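Long-range contact in penicillin-binding protein 2B (PDB 2WAD), which probably cross-links peptide stems of adjacent glycan strands in cell-wall peptidoglycan as a penicillin-binding transpeptidase of the elongation machinery: residues Phe604-Gly617 against Thr630-Asn642. Sequence-based numbering, arbitrary orientation.
Sequences FSDGATVSISGKTG and TNTNAVAYAPTEN. Unlike the reference sequence in segment 604-617: Asp-606 (reference Asn), Thr-609 (reference Leu). Unlike the reference sequence in segment 630-642: Thr-640 (reference Ser), Glu-641 (reference Asp).
Ser-613 and Tyr-637 pair in an antiparallel ladder that exemplifies how the sheet of a penicillin-binding transpeptidase domain, a fold shared with serine beta-lactamases, presents its KTG motif, whose Lys-615 and Thr-616 lie on the edge strand 613-616. Backbone bonds run both ways in two hydrogen-bonded pairs, Ser-613 with Tyr-637 and Lys-615 with Val-635; Tyr-637 N reaches Ser-613 O at 2.8 Å. Between them Gly-614 and Ala-636 form a non-hydrogen-bonded pair, their CA atoms just 3.8 Å apart.

Apolar packing differs on the two faces. Ala-634 and Ala-636 meet the Phe-604 ring obliquely, CE1 lying 3.9 Å from Ala-636 CB, and helix 661-676 also packs on this ring. On the sheet face that carries Tyr-637, Ser-613 CB makes a CH-pi contact over one face of the ring, 4.0 Å from its centroid; helix 525-536 packs against the tyrosine too.

Lys-615 extends away from the neighbouring strand. With its chain bent at chi2 (69°) and chi4 (71°), NZ curls back to Thr-616 O at 3.0 Å and also bonds Ser-443 OG, probably of the SxN motif. The lysine side chain lies about 4 Å from that of Ser-386, the probable acyl-ester nucleophile of SxxK.

Polar contacts close the far end, just past the cis peptide before Pro-639. Thr-640 N donates to Ser-611 O, while Thr-640 OG1 bridges two serine hydroxyls, Ser-611 OG at 2.7 Å and Ser-613 OG at 2.8 Å. One water then links Ser-613 OG to Tyr-637 OH, 2.7 Å from the phenol oxygen.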
loop_
_atom_site.group_PDB
_atom_site.type_symbol
_atom_site.label_atom_id
_atom_site.label_comp_id
_atom_site.label_asym_id
_atom_site.label_seq_id
_atom_site.Cartn_x
_atom_site.Cartn_y
_atom_site.Cartn_z
ATOM N N PHE A 604 10.087 -24.692 -15.611
ATOM C CA PHE A 604 10.167 -24.507 -14.148
ATOM C C PHE A 604 11.334 -25.288 -13.519
ATOM O O PHE A 604 11.947 -24.805 -12.576
ATOM C CB PHE A 604 8.896 -24.984 -13.410
ATOM C CG PHE A 604 7.733 -24.026 -13.449
ATOM C CD1 PHE A 604 7.869 -22.729 -12.987
ATOM C CD2 PHE A 604 6.488 -24.448 -13.913
ATOM C CE1 PHE A 604 6.806 -21.832 -13.000
ATOM C CE2 PHE A 604 5.392 -23.563 -13.922
ATOM C CZ PHE A 604 5.555 -22.246 -13.469
ATOM N N SER A 605 11.576 -26.511 -13.987
ATOM C CA SER A 605 12.561 -27.406 -13.363
ATOM C C SER A 605 13.953 -27.270 -13.967
ATOM O O SER A 605 14.914 -27.760 -13.383
ATOM C CB SER A 605 12.152 -28.871 -13.517
ATOM O OG SER A 605 10.797 -29.069 -13.181
ATOM N N ASP A 606 14.054 -26.606 -15.115
ATOM C CA ASP A 606 15.309 -26.525 -15.874
ATOM C C ASP A 606 16.334 -25.614 -15.196
ATOM O O ASP A 606 16.305 -24.391 -15.367
ATOM C CB ASP A 606 15.027 -26.052 -17.305
ATOM C CG ASP A 606 16.275 -26.015 -18.183
ATOM O OD1 ASP A 606 17.382 -26.371 -17.712
ATOM O OD2 ASP A 606 16.139 -25.626 -19.367
ATOM N N GLY A 607 17.241 -26.214 -14.432
ATOM C CA GLY A 607 18.171 -25.450 -13.606
ATOM C C GLY A 607 17.612 -25.084 -12.234
ATOM O O GLY A 607 18.186 -24.261 -11.523
ATOM N N ALA A 608 16.504 -25.715 -11.855
ATOM C CA ALA A 608 15.919 -25.582 -10.516
ATOM C C ALA A 608 16.775 -26.190 -9.403
ATOM O O ALA A 608 17.122 -27.374 -9.478
ATOM C CB ALA A 608 14.530 -26.203 -10.488
ATOM N N THR A 609 17.079 -25.402 -8.366
ATOM C CA THR A 609 17.917 -25.870 -7.255
ATOM C C THR A 609 17.110 -26.516 -6.122
ATOM O O THR A 609 17.681 -27.141 -5.229
ATOM C CB THR A 609 18.858 -24.764 -6.698
ATOM O OG1 THR A 609 18.094 -23.724 -6.065
ATOM C CG2 THR A 609 19.685 -24.152 -7.797
ATOM N N VAL A 610 15.787 -26.349 -6.159
ATOM C CA VAL A 610 14.848 -27.103 -5.328
ATOM C C VAL A 610 13.708 -27.548 -6.233
ATOM O O VAL A 610 13.517 -26.980 -7.311
ATOM C CB VAL A 610 14.206 -26.245 -4.187
ATOM C CG1 VAL A 610 15.187 -26.023 -3.040
ATOM C CG2 VAL A 610 13.649 -24.934 -4.736
ATOM N N SER A 611 12.963 -28.555 -5.786
ATOM C CA SER A 611 11.790 -29.034 -6.499
ATOM C C SER A 611 10.694 -27.961 -6.517
ATOM O O SER A 611 10.263 -27.489 -5.471
ATOM C CB SER A 611 11.269 -30.300 -5.829
ATOM O OG SER A 611 10.064 -30.724 -6.450
ATOM N N ILE A 612 10.252 -27.602 -7.716
ATOM C CA ILE A 612 9.293 -26.540 -7.972
ATOM C C ILE A 612 8.006 -27.132 -8.552
ATOM O O ILE A 612 8.057 -27.982 -9.457
ATOM C CB ILE A 612 9.881 -25.521 -8.983
ATOM C CG1 ILE A 612 11.110 -24.845 -8.368
ATOM C CG2 ILE A 612 8.828 -24.482 -9.347
ATOM C CD1 ILE A 612 11.739 -23.800 -9.202
ATOM N N SER A 613 6.870 -26.696 -8.005
ATOM C CA SER A 613 5.546 -27.011 -8.540
ATOM C C SER A 613 4.896 -25.706 -9.010
ATOM O O SER A 613 5.154 -24.637 -8.454
ATOM C CB SER A 613 4.698 -27.664 -7.449
ATOM O OG SER A 613 5.300 -28.859 -6.975
ATOM N N GLY A 614 4.082 -25.750 -10.053
ATOM C CA GLY A 614 3.524 -24.501 -10.535
ATOM C C GLY A 614 2.486 -24.678 -11.622
ATOM O O GLY A 614 2.012 -25.795 -11.866
ATOM N N LYS A 615 2.161 -23.576 -12.297
ATOM C CA LYS A 615 1.145 -23.602 -13.363
ATOM C C LYS A 615 1.425 -22.415 -14.289
ATOM O O LYS A 615 1.730 -21.324 -13.826
ATOM C CB LYS A 615 -0.263 -23.509 -12.738
ATOM C CG LYS A 615 -1.438 -23.509 -13.709
ATOM C CD LYS A 615 -1.576 -24.870 -14.372
ATOM C CE LYS A 615 -2.602 -24.866 -15.500
ATOM N NZ LYS A 615 -2.133 -24.103 -16.723
ATOM N N THR A 616 1.389 -22.646 -15.593
ATOM C CA THR A 616 1.618 -21.615 -16.600
ATOM C C THR A 616 0.328 -20.942 -17.090
ATOM O O THR A 616 -0.785 -21.478 -16.944
ATOM C CB THR A 616 2.201 -22.227 -17.875
ATOM O OG1 THR A 616 1.277 -23.212 -18.370
ATOM C CG2 THR A 616 3.588 -22.823 -17.625
ATOM N N GLY A 617 0.505 -19.782 -17.725
ATOM C CA GLY A 617 -0.584 -18.862 -18.069
ATOM C C GLY A 617 -0.771 -18.683 -19.565
ATOM O O GLY A 617 0.206 -18.580 -20.316
ATOM N N THR A 630 -0.894 -11.784 -25.972
ATOM C CA THR A 630 -1.568 -12.524 -24.911
ATOM C C THR A 630 -0.648 -12.710 -23.702
ATOM O O THR A 630 0.544 -12.414 -23.774
ATOM C CB THR A 630 -2.023 -13.901 -25.416
ATOM O OG1 THR A 630 -0.884 -14.658 -25.859
ATOM C CG2 THR A 630 -3.038 -13.739 -26.551
ATOM N N ASN A 631 -1.186 -13.219 -22.594
ATOM C CA ASN A 631 -0.432 -13.258 -21.333
ATOM C C ASN A 631 0.500 -14.479 -21.138
ATOM O O ASN A 631 0.124 -15.627 -21.437
ATOM C CB ASN A 631 -1.347 -12.916 -20.137
ATOM C CG ASN A 631 -1.934 -11.488 -20.231
ATOM O OD1 ASN A 631 -1.968 -10.896 -21.320
ATOM N ND2 ASN A 631 -2.345 -10.912 -19.090
ATOM N N THR A 632 1.735 -14.207 -20.693
ATOM C CA THR A 632 2.702 -15.230 -20.256
ATOM C C THR A 632 2.856 -15.352 -18.719
ATOM O O THR A 632 3.955 -15.310 -18.160
ATOM C CB THR A 632 4.054 -15.106 -21.015
ATOM O OG1 THR A 632 4.972 -14.239 -20.339
ATOM C CG2 THR A 632 3.821 -14.536 -22.390
ATOM N N ASN A 633 1.746 -15.527 -18.013
ATOM C CA ASN A 633 1.788 -15.459 -16.549
ATOM C C ASN A 633 2.211 -16.804 -15.961
ATOM O O ASN A 633 2.140 -17.825 -16.635
ATOM C CB ASN A 633 0.392 -15.082 -16.032
ATOM C CG ASN A 633 -0.092 -13.734 -16.562
ATOM O OD1 ASN A 633 0.701 -12.842 -16.921
ATOM N ND2 ASN A 633 -1.410 -13.594 -16.639
ATOM N N ALA A 634 2.627 -16.836 -14.698
ATOM C CA ALA A 634 3.027 -18.108 -14.090
ATOM C C ALA A 634 2.885 -17.982 -12.575
ATOM O O ALA A 634 3.114 -16.918 -12.031
ATOM C CB ALA A 634 4.493 -18.445 -14.452
ATOM N N VAL A 635 2.513 -19.071 -11.907
ATOM C CA VAL A 635 2.543 -19.149 -10.447
ATOM C C VAL A 635 3.323 -20.416 -10.062
ATOM O O VAL A 635 3.314 -21.388 -10.803
ATOM C CB VAL A 635 1.101 -19.180 -9.838
ATOM C CG1 VAL A 635 0.343 -17.907 -10.158
ATOM C CG2 VAL A 635 0.299 -20.378 -10.342
ATOM N N ALA A 636 4.005 -20.408 -8.921
ATOM C CA ALA A 636 4.832 -21.539 -8.505
ATOM C C ALA A 636 5.030 -21.520 -6.993
ATOM O O ALA A 636 4.949 -20.463 -6.371
ATOM C CB ALA A 636 6.219 -21.464 -9.200
ATOM N N TYR A 637 5.337 -22.672 -6.406
ATOM C CA TYR A 637 5.860 -22.717 -5.035
ATOM C C TYR A 637 6.953 -23.776 -4.891
ATOM O O TYR A 637 7.142 -24.605 -5.786
ATOM C CB TYR A 637 4.743 -22.962 -4.018
ATOM C CG TYR A 637 3.965 -24.242 -4.242
ATOM C CD1 TYR A 637 4.429 -25.468 -3.774
ATOM C CD2 TYR A 637 2.771 -24.228 -4.965
ATOM C CE1 TYR A 637 3.704 -26.652 -4.007
ATOM C CE2 TYR A 637 2.034 -25.387 -5.172
ATOM C CZ TYR A 637 2.516 -26.597 -4.708
ATOM O OH TYR A 637 1.775 -27.739 -4.959
ATOM N N ALA A 638 7.665 -23.743 -3.766
ATOM C CA ALA A 638 8.835 -24.588 -3.538
ATOM C C ALA A 638 9.333 -24.419 -2.107
ATOM O O ALA A 638 9.138 -23.379 -1.486
ATOM C CB ALA A 638 9.977 -24.222 -4.522
ATOM N N PRO A 639 10.012 -25.443 -1.577
ATOM C CA PRO A 639 10.120 -26.709 -2.285
ATOM C C PRO A 639 8.815 -27.497 -2.281
ATOM O O PRO A 639 7.980 -27.341 -1.385
ATOM C CB PRO A 639 11.222 -27.462 -1.531
ATOM C CG PRO A 639 11.654 -26.607 -0.397
ATOM C CD PRO A 639 11.047 -25.246 -0.544
ATOM N N THR A 640 8.606 -28.311 -3.308
ATOM C CA THR A 640 7.358 -29.046 -3.407
ATOM C C THR A 640 6.932 -29.610 -2.047
ATOM O O THR A 640 5.790 -29.443 -1.632
ATOM C CB THR A 640 7.475 -30.160 -4.452
ATOM O OG1 THR A 640 7.681 -29.562 -5.739
ATOM C CG2 THR A 640 6.228 -31.036 -4.486
ATOM N N GLU A 641 7.844 -30.269 -1.339
ATOM C CA GLU A 641 7.409 -31.094 -0.214
ATOM C C GLU A 641 7.173 -30.267 1.047
ATOM O O GLU A 641 6.521 -30.717 1.984
ATOM C CB GLU A 641 8.417 -32.216 0.053
ATOM C CG GLU A 641 8.733 -33.111 -1.150
ATOM C CD GLU A 641 7.832 -34.333 -1.250
ATOM O OE1 GLU A 641 7.605 -34.995 -0.212
ATOM O OE2 GLU A 641 7.356 -34.650 -2.364
ATOM N N ASN A 642 7.710 -29.055 1.087
ATOM C CA ASN A 642 7.589 -28.247 2.291
ATOM C C ASN A 642 7.697 -26.759 1.951
ATOM O O ASN A 642 8.735 -26.147 2.185
ATOM C CB ASN A 642 8.676 -28.649 3.296
ATOM C CG ASN A 642 8.648 -27.800 4.549
ATOM O OD1 ASN A 642 7.583 -27.406 5.019
ATOM N ND2 ASN A 642 9.819 -27.519 5.100
HETATM O O HOH W 1 3.012 -30.059 -5.694
#